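Local structure of protein Amuc_1100 (Akkermansia muciniphila, 6KNY) at residues P58-S63 with V274-P279; I143-P148 with L175-Q180. The protein is of unknown function; the full-length protein carries a transmembrane helix and is probably anchored in a membrane of this bacterium. All coordinates share one frame; numbering follows the deposited sequence.

Contact 1 (P58-S63 with V274-P279); sequences PFLASS and VHFNQP
Ser63 and His275 show how a loop can be tied to the end of a strand through backbone and side chain at once. The imidazole NE2 of His275 donates to Ser63 O at 2.6 Å, lying in the carbonyl plane on a lone pair, though the oxygen sits 24° out of the ring plane. Followed outward, CB of Ser63 lies 3.5 Å from CD2 of His275, in van der Waals contact with the same imidazole that holds the Ser63 carbonyl; OG then accepts the backbone N-H of Phe276, its OG 3.1 Å from Phe276 N, while also meeting the edge of the Phe276 ring, in its plane. The hydroxyl is put there by a chi1 of -70°, which sets OG anti to the carbonyl carbon. The loop between helices 51-55 and 70-91 thus fastens to the C-terminal end of strand 265-276, the second strand from the edge of the mixed sheet, with Phe122 of helix 117-134 meeting the His275 ring edge-to-face. On its other nitrogen, ND1, the imidazole donates to Asn277 OD1, 2.8 Å away and close to the ring plane, so bonds at both nitrogens fix the rotation of the ring. A leucine at His275 would probably leave Ser63 O and Asn277 OD1 without these donors and free the loop carbonyl to turn. Apolar contacts continue the join: Leu60 CD2 makes a CH-pi contact over one face of Phe276, 4.0 Å from the ring centroid, while Val274 CG1 lies over the opposite face. The other branch of Leu60, CD1, touches Pro279 CB at 4.0 Å.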
ATOM      1  N   PRO A  58     -13.844  -6.629  10.017  1.00 27.16           N
ATOM      2  CA  PRO A  58     -12.665  -5.918  10.552  1.00 29.64           C
ATOM      3  C   PRO A  58     -12.076  -4.906   9.591  1.00 28.28           C
ATOM      4  O   PRO A  58     -11.285  -4.060  10.024  1.00 26.94           O
ATOM      5  CB  PRO A  58     -11.652  -7.038  10.848  1.00 28.66           C
ATOM      6  CG  PRO A  58     -12.113  -8.229  10.067  1.00 30.03           C
ATOM      7  CD  PRO A  58     -13.589  -8.073   9.822  1.00 28.31           C
ATOM      8  N   PHE A  59     -12.452  -4.926   8.317  1.00 26.51           N
ATOM      9  CA  PHE A  59     -11.915  -3.957   7.373  1.00 26.37           C
ATOM     10  C   PHE A  59     -12.762  -2.705   7.235  1.00 27.23           C
ATOM     11  O   PHE A  59     -12.355  -1.786   6.517  1.00 27.02           O
ATOM     12  CB  PHE A  59     -11.727  -4.620   6.008  1.00 28.46           C
ATOM     13  CG  PHE A  59     -10.885  -5.847   6.082  1.00 30.12           C
ATOM     14  CD1 PHE A  59      -9.543  -5.742   6.415  1.00 30.26           C
ATOM     15  CD2 PHE A  59     -11.434  -7.105   5.895  1.00 30.18           C
ATOM     16  CE1 PHE A  59      -8.741  -6.871   6.514  1.00 31.73           C
ATOM     17  CE2 PHE A  59     -10.641  -8.242   5.996  1.00 30.21           C
ATOM     18  CZ  PHE A  59      -9.287  -8.124   6.289  1.00 30.31           C
ATOM     19  N   LEU A  60     -13.910  -2.631   7.920  1.00 26.08           N
ATOM     20  CA  LEU A  60     -14.827  -1.523   7.666  1.00 26.01           C
ATOM     21  C   LEU A  60     -14.328  -0.222   8.276  1.00 26.64           C
ATOM     22  O   LEU A  60     -14.392   0.826   7.624  1.00 25.87           O
ATOM     23  CB  LEU A  60     -16.227  -1.847   8.206  1.00 26.99           C
ATOM     24  CG  LEU A  60     -16.895  -3.117   7.671  1.00 28.78           C
ATOM     25  CD1 LEU A  60     -18.350  -3.216   8.181  1.00 27.19           C
ATOM     26  CD2 LEU A  60     -16.833  -3.225   6.126  1.00 30.30           C
ATOM     27  N   ALA A  61     -13.795  -0.279   9.506  1.00 28.95           N
ATOM     28  CA  ALA A  61     -13.558   0.947  10.276  1.00 30.29           C
ATOM     29  C   ALA A  61     -12.495   1.824   9.627  1.00 28.10           C
ATOM     30  O   ALA A  61     -12.628   3.056   9.593  1.00 29.35           O
ATOM     31  CB  ALA A  61     -13.159   0.613  11.714  1.00 30.49           C
ATOM     32  N   SER A  62     -11.439   1.210   9.101  1.00 25.88           N
ATOM     33  CA  SER A  62     -10.353   1.987   8.521  1.00 26.23           C
ATOM     34  C   SER A  62     -10.738   2.697   7.224  1.00 23.95           C
ATOM     35  O   SER A  62      -9.992   3.584   6.793  1.00 23.26           O
ATOM     36  CB  SER A  62      -9.136   1.077   8.296  1.00 30.77           C
ATOM     37  OG  SER A  62      -9.326   0.215   7.179  1.00 30.49           O
ATOM     38  N   SER A  63     -11.883   2.363   6.605  1.00 22.56           N
ATOM     39  CA  SER A  63     -12.318   3.067   5.394  1.00 23.69           C
ATOM     40  C   SER A  63     -12.997   4.409   5.653  1.00 22.92           C
ATOM     41  O   SER A  63     -13.239   5.149   4.680  1.00 20.13           O
ATOM     42  CB  SER A  63     -13.278   2.200   4.540  1.00 23.39           C
ATOM     43  OG  SER A  63     -12.591   1.101   3.941  1.00 23.96           O
ATOM     44  N   VAL A 274      -9.253  -2.551  -1.139  1.00 20.39           N
ATOM     45  CA  VAL A 274     -10.709  -2.460  -1.161  1.00 22.12           C
ATOM     46  C   VAL A 274     -11.133  -1.352  -0.197  1.00 24.06           C
ATOM     47  O   VAL A 274     -10.953  -1.480   1.021  1.00 26.52           O
ATOM     48  CB  VAL A 274     -11.341  -3.811  -0.800  1.00 20.55           C
ATOM     49  CG1 VAL A 274     -12.862  -3.713  -0.752  1.00 21.21           C
ATOM     50  CG2 VAL A 274     -10.874  -4.885  -1.814  1.00 20.67           C
ATOM     51  N   HIS A 275     -11.674  -0.250  -0.734  1.00 24.21           N
ATOM     52  CA  HIS A 275     -12.250   0.796   0.107  1.00 24.31           C
ATOM     53  C   HIS A 275     -13.761   0.587   0.217  1.00 24.16           C
ATOM     54  O   HIS A 275     -14.482   0.717  -0.779  1.00 22.40           O
ATOM     55  CB  HIS A 275     -11.971   2.204  -0.420  1.00 22.20           C
ATOM     56  CG  HIS A 275     -12.542   3.265   0.476  1.00 24.31           C
ATOM     57  ND1 HIS A 275     -13.763   3.869   0.243  1.00 25.49           N
ATOM     58  CD2 HIS A 275     -12.103   3.761   1.660  1.00 27.19           C
ATOM     59  CE1 HIS A 275     -14.031   4.718   1.220  1.00 26.62           C
ATOM     60  NE2 HIS A 275     -13.032   4.684   2.084  1.00 25.27           N
ATOM     61  N   PHE A 276     -14.238   0.309   1.429  1.00 21.70           N
ATOM     62  CA  PHE A 276     -15.668   0.154   1.693  1.00 22.63           C
ATOM     63  C   PHE A 276     -16.328   1.523   1.797  1.00 22.59           C
ATOM     64  O   PHE A 276     -15.872   2.385   2.553  1.00 22.85           O
ATOM     65  CB  PHE A 276     -15.880  -0.663   2.967  1.00 21.11           C
ATOM     66  CG  PHE A 276     -15.399  -2.069   2.829  1.00 20.54           C
ATOM     67  CD1 PHE A 276     -16.222  -3.048   2.279  1.00 22.43           C
ATOM     68  CD2 PHE A 276     -14.111  -2.411   3.199  1.00 21.14           C
ATOM     69  CE1 PHE A 276     -15.759  -4.357   2.103  1.00 24.43           C
ATOM     70  CE2 PHE A 276     -13.636  -3.712   3.018  1.00 23.56           C
ATOM     71  CZ  PHE A 276     -14.461  -4.682   2.469  1.00 23.98           C
ATOM     72  N   ASN A 277     -17.396   1.727   1.029  1.00 24.92           N
ATOM     73  CA  ASN A 277     -17.901   3.071   0.792  1.00 24.16           C
ATOM     74  C   ASN A 277     -19.035   3.461   1.734  1.00 25.08           C
ATOM     75  O   ASN A 277     -19.035   4.578   2.257  1.00 27.06           O
ATOM     76  CB  ASN A 277     -18.355   3.207  -0.665  1.00 23.04           C
ATOM     77  CG  ASN A 277     -17.181   3.289  -1.623  1.00 25.98           C
ATOM     78  OD1 ASN A 277     -16.084   3.733  -1.237  1.00 23.49           O
ATOM     79  ND2 ASN A 277     -17.386   2.837  -2.872  1.00 21.44           N
ATOM     80  N   GLN A 278     -19.995   2.581   1.952  1.00 27.70           N
ATOM     81  CA  GLN A 278     -21.145   2.981   2.773  1.00 28.86           C
ATOM     82  C   GLN A 278     -21.686   1.758   3.511  1.00 26.33           C
ATOM     83  O   GLN A 278     -22.856   1.390   3.364  1.00 26.38           O
ATOM     84  CB  GLN A 278     -22.211   3.671   1.900  1.00 32.55           C
ATOM     85  CG  GLN A 278     -22.951   2.790   0.888  1.00 37.00           C
ATOM     86  CD  GLN A 278     -22.433   2.909  -0.538  1.00 47.10           C
ATOM     87  OE1 GLN A 278     -21.727   3.857  -0.889  1.00 56.12           O
ATOM     88  NE2 GLN A 278     -22.781   1.932  -1.371  1.00 62.39           N
ATOM     89  N   PRO A 279     -20.864   1.091   4.310  1.00 26.01           N
ATOM     90  CA  PRO A 279     -21.365  -0.072   5.045  1.00 28.20           C
ATOM     91  C   PRO A 279     -22.434   0.372   6.036  1.00 31.18           C
ATOM     92  O   PRO A 279     -22.406   1.499   6.544  1.00 29.61           O
ATOM     93  CB  PRO A 279     -20.116  -0.602   5.762  1.00 30.57           C
ATOM     94  CG  PRO A 279     -19.273   0.619   5.972  1.00 29.37           C
ATOM     95  CD  PRO A 279     -19.541   1.527   4.796  1.00 27.45           C
TER

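Contact 2 (I143-P148 with L175-Q180); sequences IKVYRP and LEIAFQ
Ala178 O is gripped by two successive backbone N-H groups, those of Ile143 and Lys144, which reach it from the same face of its carbonyl plane. Ile143 N lies 2.8 Å from Ala178 O, and Lys144 N 3.2 Å from the same Ala178 O. Two residues facing one across an antiparallel pair make a classic beta bulge, a local irregularity in the pairing of strand 141-146 with strand 170-181. From Lys144 onward the ladder is regular: Lys144, itself part of the bulge, pairs with Ala178, and Tyr146 with Glu176, as hydrogen-bonded pairs, and Val145 with Ile177 between them is a non-hydrogen-bonded one. Val145 and Ile177 point to the face where Leu130 of helix 117-134 packs on Ile177.

The other face carries Lys144, Tyr146, Glu176 and Ala178. The Lys144 chain leaves past Ala178, its CG 3.7 Å from Ala178 CB, and runs extended to bring NZ within 3.3 Å of Glu176 OE1. This salt bridge is weak as a hydrogen bond, and Gln268 OE1 of the neighbouring strand 265-276 is the stronger partner of the ammonium. With CG anti to the carbonyl carbon (chi1 -53°), the Glu176 chain lies alongside Tyr146, pointing the same way: its CG meets the edge of the ring in plane, and OE2 stands 3.6 Å from Tyr146 CD2. Carboxylate and ring are turned 75° apart. The two carboxylate oxygens divide their neighbours, OE1 meeting the lysine and OE2 the aromatic ring, and the nearby ammonium would be expected to help keep the partly exposed Glu176 ionised.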
ATOM      1  N   ILE A 143      11.790  -2.955  -5.087  1.00 30.15           N
ATOM      2  CA  ILE A 143      12.117  -2.557  -6.449  1.00 27.93           C
ATOM      3  C   ILE A 143      11.181  -1.461  -6.944  1.00 29.35           C
ATOM      4  O   ILE A 143      11.613  -0.520  -7.612  1.00 26.17           O
ATOM      5  CB  ILE A 143      12.085  -3.795  -7.376  1.00 29.78           C
ATOM      6  CG1 ILE A 143      13.158  -4.794  -6.953  1.00 30.73           C
ATOM      7  CG2 ILE A 143      12.272  -3.378  -8.860  1.00 32.65           C
ATOM      8  CD1 ILE A 143      13.066  -6.143  -7.655  1.00 32.45           C
ATOM      9  N   LYS A 144       9.895  -1.557  -6.615  1.00 29.46           N
ATOM     10  CA  LYS A 144       8.968  -0.530  -7.063  1.00 31.72           C
ATOM     11  C   LYS A 144       7.697  -0.590  -6.222  1.00 28.10           C
ATOM     12  O   LYS A 144       7.278  -1.665  -5.785  1.00 24.93           O
ATOM     13  CB  LYS A 144       8.680  -0.679  -8.570  1.00 39.05           C
ATOM     14  CG  LYS A 144       7.517  -1.546  -8.991  1.00 48.27           C
ATOM     15  CD  LYS A 144       7.324  -1.421 -10.523  1.00 54.40           C
ATOM     16  CE  LYS A 144       6.169  -2.284 -11.066  1.00 61.74           C
ATOM     17  NZ  LYS A 144       6.279  -2.597 -12.540  1.00 62.41           N
ATOM     18  N   VAL A 145       7.139   0.586  -5.940  1.00 27.90           N
ATOM     19  CA  VAL A 145       5.769   0.724  -5.462  1.00 26.72           C
ATOM     20  C   VAL A 145       5.105   1.663  -6.453  1.00 26.02           C
ATOM     21  O   VAL A 145       5.396   2.865  -6.470  1.00 26.21           O
ATOM     22  CB  VAL A 145       5.675   1.272  -4.033  1.00 25.14           C
ATOM     23  CG1 VAL A 145       4.208   1.343  -3.605  1.00 23.98           C
ATOM     24  CG2 VAL A 145       6.482   0.395  -3.074  1.00 26.10           C
ATOM     25  N   TYR A 146       4.223   1.125  -7.283  1.00 26.89           N
ATOM     26  CA  TYR A 146       3.623   1.879  -8.372  1.00 27.46           C
ATOM     27  C   TYR A 146       2.120   1.955  -8.142  1.00 27.31           C
ATOM     28  O   TYR A 146       1.467   0.922  -7.954  1.00 24.61           O
ATOM     29  CB  TYR A 146       3.930   1.222  -9.716  1.00 28.86           C
ATOM     30  CG  TYR A 146       3.020   1.708 -10.810  1.00 30.49           C
ATOM     31  CD1 TYR A 146       3.144   2.998 -11.322  1.00 32.03           C
ATOM     32  CD2 TYR A 146       2.029   0.886 -11.322  1.00 33.53           C
ATOM     33  CE1 TYR A 146       2.295   3.452 -12.319  1.00 35.16           C
ATOM     34  CE2 TYR A 146       1.180   1.331 -12.321  1.00 37.04           C
ATOM     35  CZ  TYR A 146       1.322   2.612 -12.813  1.00 34.63           C
ATOM     36  OH  TYR A 146       0.491   3.050 -13.801  1.00 40.66           O
ATOM     37  N   ARG A 147       1.585   3.174  -8.156  1.00 26.32           N
ATOM     38  CA  ARG A 147       0.200   3.429  -7.773  1.00 25.96           C
ATOM     39  C   ARG A 147      -0.467   4.305  -8.825  1.00 26.04           C
ATOM     40  O   ARG A 147      -0.213   5.520  -8.871  1.00 25.88           O
ATOM     41  CB  ARG A 147       0.144   4.088  -6.399  1.00 26.68           C
ATOM     42  CG  ARG A 147      -1.246   4.533  -5.934  1.00 25.76           C
ATOM     43  CD  ARG A 147      -1.131   5.742  -4.970  1.00 27.91           C
ATOM     44  NE  ARG A 147      -0.857   6.980  -5.706  1.00 25.59           N
ATOM     45  CZ  ARG A 147      -1.789   7.835  -6.116  1.00 23.81           C
ATOM     46  NH1 ARG A 147      -3.070   7.633  -5.806  1.00 25.97           N
ATOM     47  NH2 ARG A 147      -1.438   8.907  -6.813  1.00 26.91           N
ATOM     48  N   PRO A 148      -1.316   3.734  -9.686  1.00 25.39           N
ATOM     49  CA  PRO A 148      -2.072   4.565 -10.636  1.00 24.68           C
ATOM     50  C   PRO A 148      -2.950   5.575  -9.911  1.00 24.53           C
ATOM     51  O   PRO A 148      -3.452   5.320  -8.815  1.00 24.28           O
ATOM     52  CB  PRO A 148      -2.925   3.549 -11.411  1.00 26.73           C
ATOM     53  CG  PRO A 148      -2.198   2.215 -11.263  1.00 27.78           C
ATOM     54  CD  PRO A 148      -1.475   2.290  -9.922  1.00 26.31           C
ATOM     55  N   LEU A 175      -2.652  -0.947  -7.092  1.00 23.01           N
ATOM     56  CA  LEU A 175      -1.225  -0.689  -6.972  1.00 25.01           C
ATOM     57  C   LEU A 175      -0.448  -1.946  -7.331  1.00 23.75           C
ATOM     58  O   LEU A 175      -0.986  -3.062  -7.343  1.00 21.88           O
ATOM     59  CB  LEU A 175      -0.851  -0.223  -5.564  1.00 26.02           C
ATOM     60  CG  LEU A 175      -1.049  -1.226  -4.440  1.00 26.34           C
ATOM     61  CD1 LEU A 175       0.097  -1.067  -3.423  1.00 26.57           C
ATOM     62  CD2 LEU A 175      -2.423  -0.984  -3.768  1.00 31.74           C
ATOM     63  N   GLU A 176       0.841  -1.751  -7.588  1.00 24.99           N
ATOM     64  CA  GLU A 176       1.763  -2.839  -7.877  1.00 29.10           C
ATOM     65  C   GLU A 176       2.965  -2.697  -6.965  1.00 24.71           C
ATOM     66  O   GLU A 176       3.461  -1.588  -6.760  1.00 26.40           O
ATOM     67  CB  GLU A 176       2.269  -2.806  -9.329  1.00 32.76           C
ATOM     68  CG  GLU A 176       1.212  -2.754 -10.408  1.00 41.75           C
ATOM     69  CD  GLU A 176       1.851  -2.694 -11.804  1.00 47.93           C
ATOM     70  OE1 GLU A 176       3.056  -3.016 -11.928  1.00 49.94           O
ATOM     71  OE2 GLU A 176       1.157  -2.304 -12.765  1.00 50.58           O
ATOM     72  N   ILE A 177       3.461  -3.814  -6.458  1.00 26.07           N
ATOM     73  CA  ILE A 177       4.690  -3.823  -5.681  1.00 28.01           C
ATOM     74  C   ILE A 177       5.615  -4.885  -6.254  1.00 30.47           C
ATOM     75  O   ILE A 177       5.184  -6.006  -6.553  1.00 29.70           O
ATOM     76  CB  ILE A 177       4.426  -4.071  -4.187  1.00 31.92           C
ATOM     77  CG1 ILE A 177       3.406  -3.054  -3.659  1.00 33.08           C
ATOM     78  CG2 ILE A 177       5.732  -4.006  -3.408  1.00 32.14           C
ATOM     79  CD1 ILE A 177       3.200  -3.110  -2.157  1.00 37.43           C
ATOM     80  N   ALA A 178       6.881  -4.520  -6.433  1.00 28.36           N
ATOM     81  CA  ALA A 178       7.919  -5.438  -6.859  1.00 28.43           C
ATOM     82  C   ALA A 178       8.974  -5.473  -5.764  1.00 28.96           C
ATOM     83  O   ALA A 178       9.365  -4.420  -5.236  1.00 25.81           O
ATOM     84  CB  ALA A 178       8.530  -4.997  -8.193  1.00 29.18           C
ATOM     85  N   PHE A 179       9.403  -6.675  -5.399  1.00 27.01           N
ATOM     86  CA  PHE A 179      10.451  -6.831  -4.403  1.00 28.59           C
ATOM     87  C   PHE A 179      11.188  -8.121  -4.708  1.00 32.19           C
ATOM     88  O   PHE A 179      10.806  -8.877  -5.611  1.00 27.40           O
ATOM     89  CB  PHE A 179       9.903  -6.846  -2.971  1.00 26.42           C
ATOM     90  CG  PHE A 179       8.784  -7.835  -2.748  1.00 25.62           C
ATOM     91  CD1 PHE A 179       9.051  -9.160  -2.455  1.00 27.82           C
ATOM     92  CD2 PHE A 179       7.460  -7.426  -2.818  1.00 27.80           C
ATOM     93  CE1 PHE A 179       8.015 -10.069  -2.237  1.00 28.57           C
ATOM     94  CE2 PHE A 179       6.421  -8.313  -2.603  1.00 28.33           C
ATOM     95  CZ  PHE A 179       6.697  -9.647  -2.312  1.00 27.58           C
ATOM     96  N   GLN A 180      12.255  -8.366  -3.949  1.00 34.10           N
ATOM     97  CA  GLN A 180      13.019  -9.585  -4.132  1.00 35.34           C
ATOM     98  C   GLN A 180      13.705  -9.957  -2.830  1.00 31.94           C
ATOM     99  O   GLN A 180      14.006  -9.100  -1.997  1.00 33.23           O
ATOM    100  CB  GLN A 180      14.041  -9.446  -5.277  1.00 39.08           C
ATOM    101  CG  GLN A 180      15.274  -8.644  -4.966  1.00 45.71           C
ATOM    102  CD  GLN A 180      16.457  -9.022  -5.877  1.00 52.07           C
ATOM    103  OE1 GLN A 180      17.012 -10.117  -5.770  1.00 58.38           O
ATOM    104  NE2 GLN A 180      16.830  -8.120  -6.778  1.00 57.92           N
TER

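Contact 1 and contact 2 meet through one sheet rather than through each other. Strand 265-276, whose end forms part of 274-279, is the neighbour of strand 170-181, which supplies 175-180; the two contact centres nevertheless lie about 23 Å apart, on opposite sides of the chain's centre, with nearest atoms about 7 Å apart. In sequence contact 2 is nested inside the loop that contact 1 closes. Contact 1 attaches an N-terminal loop to a strand end, whereas contact 2 pairs two strands within the sheet. Helix 117-134 reaches both, touching Ser63 at one contact and Leu175 and Ile177 at the other.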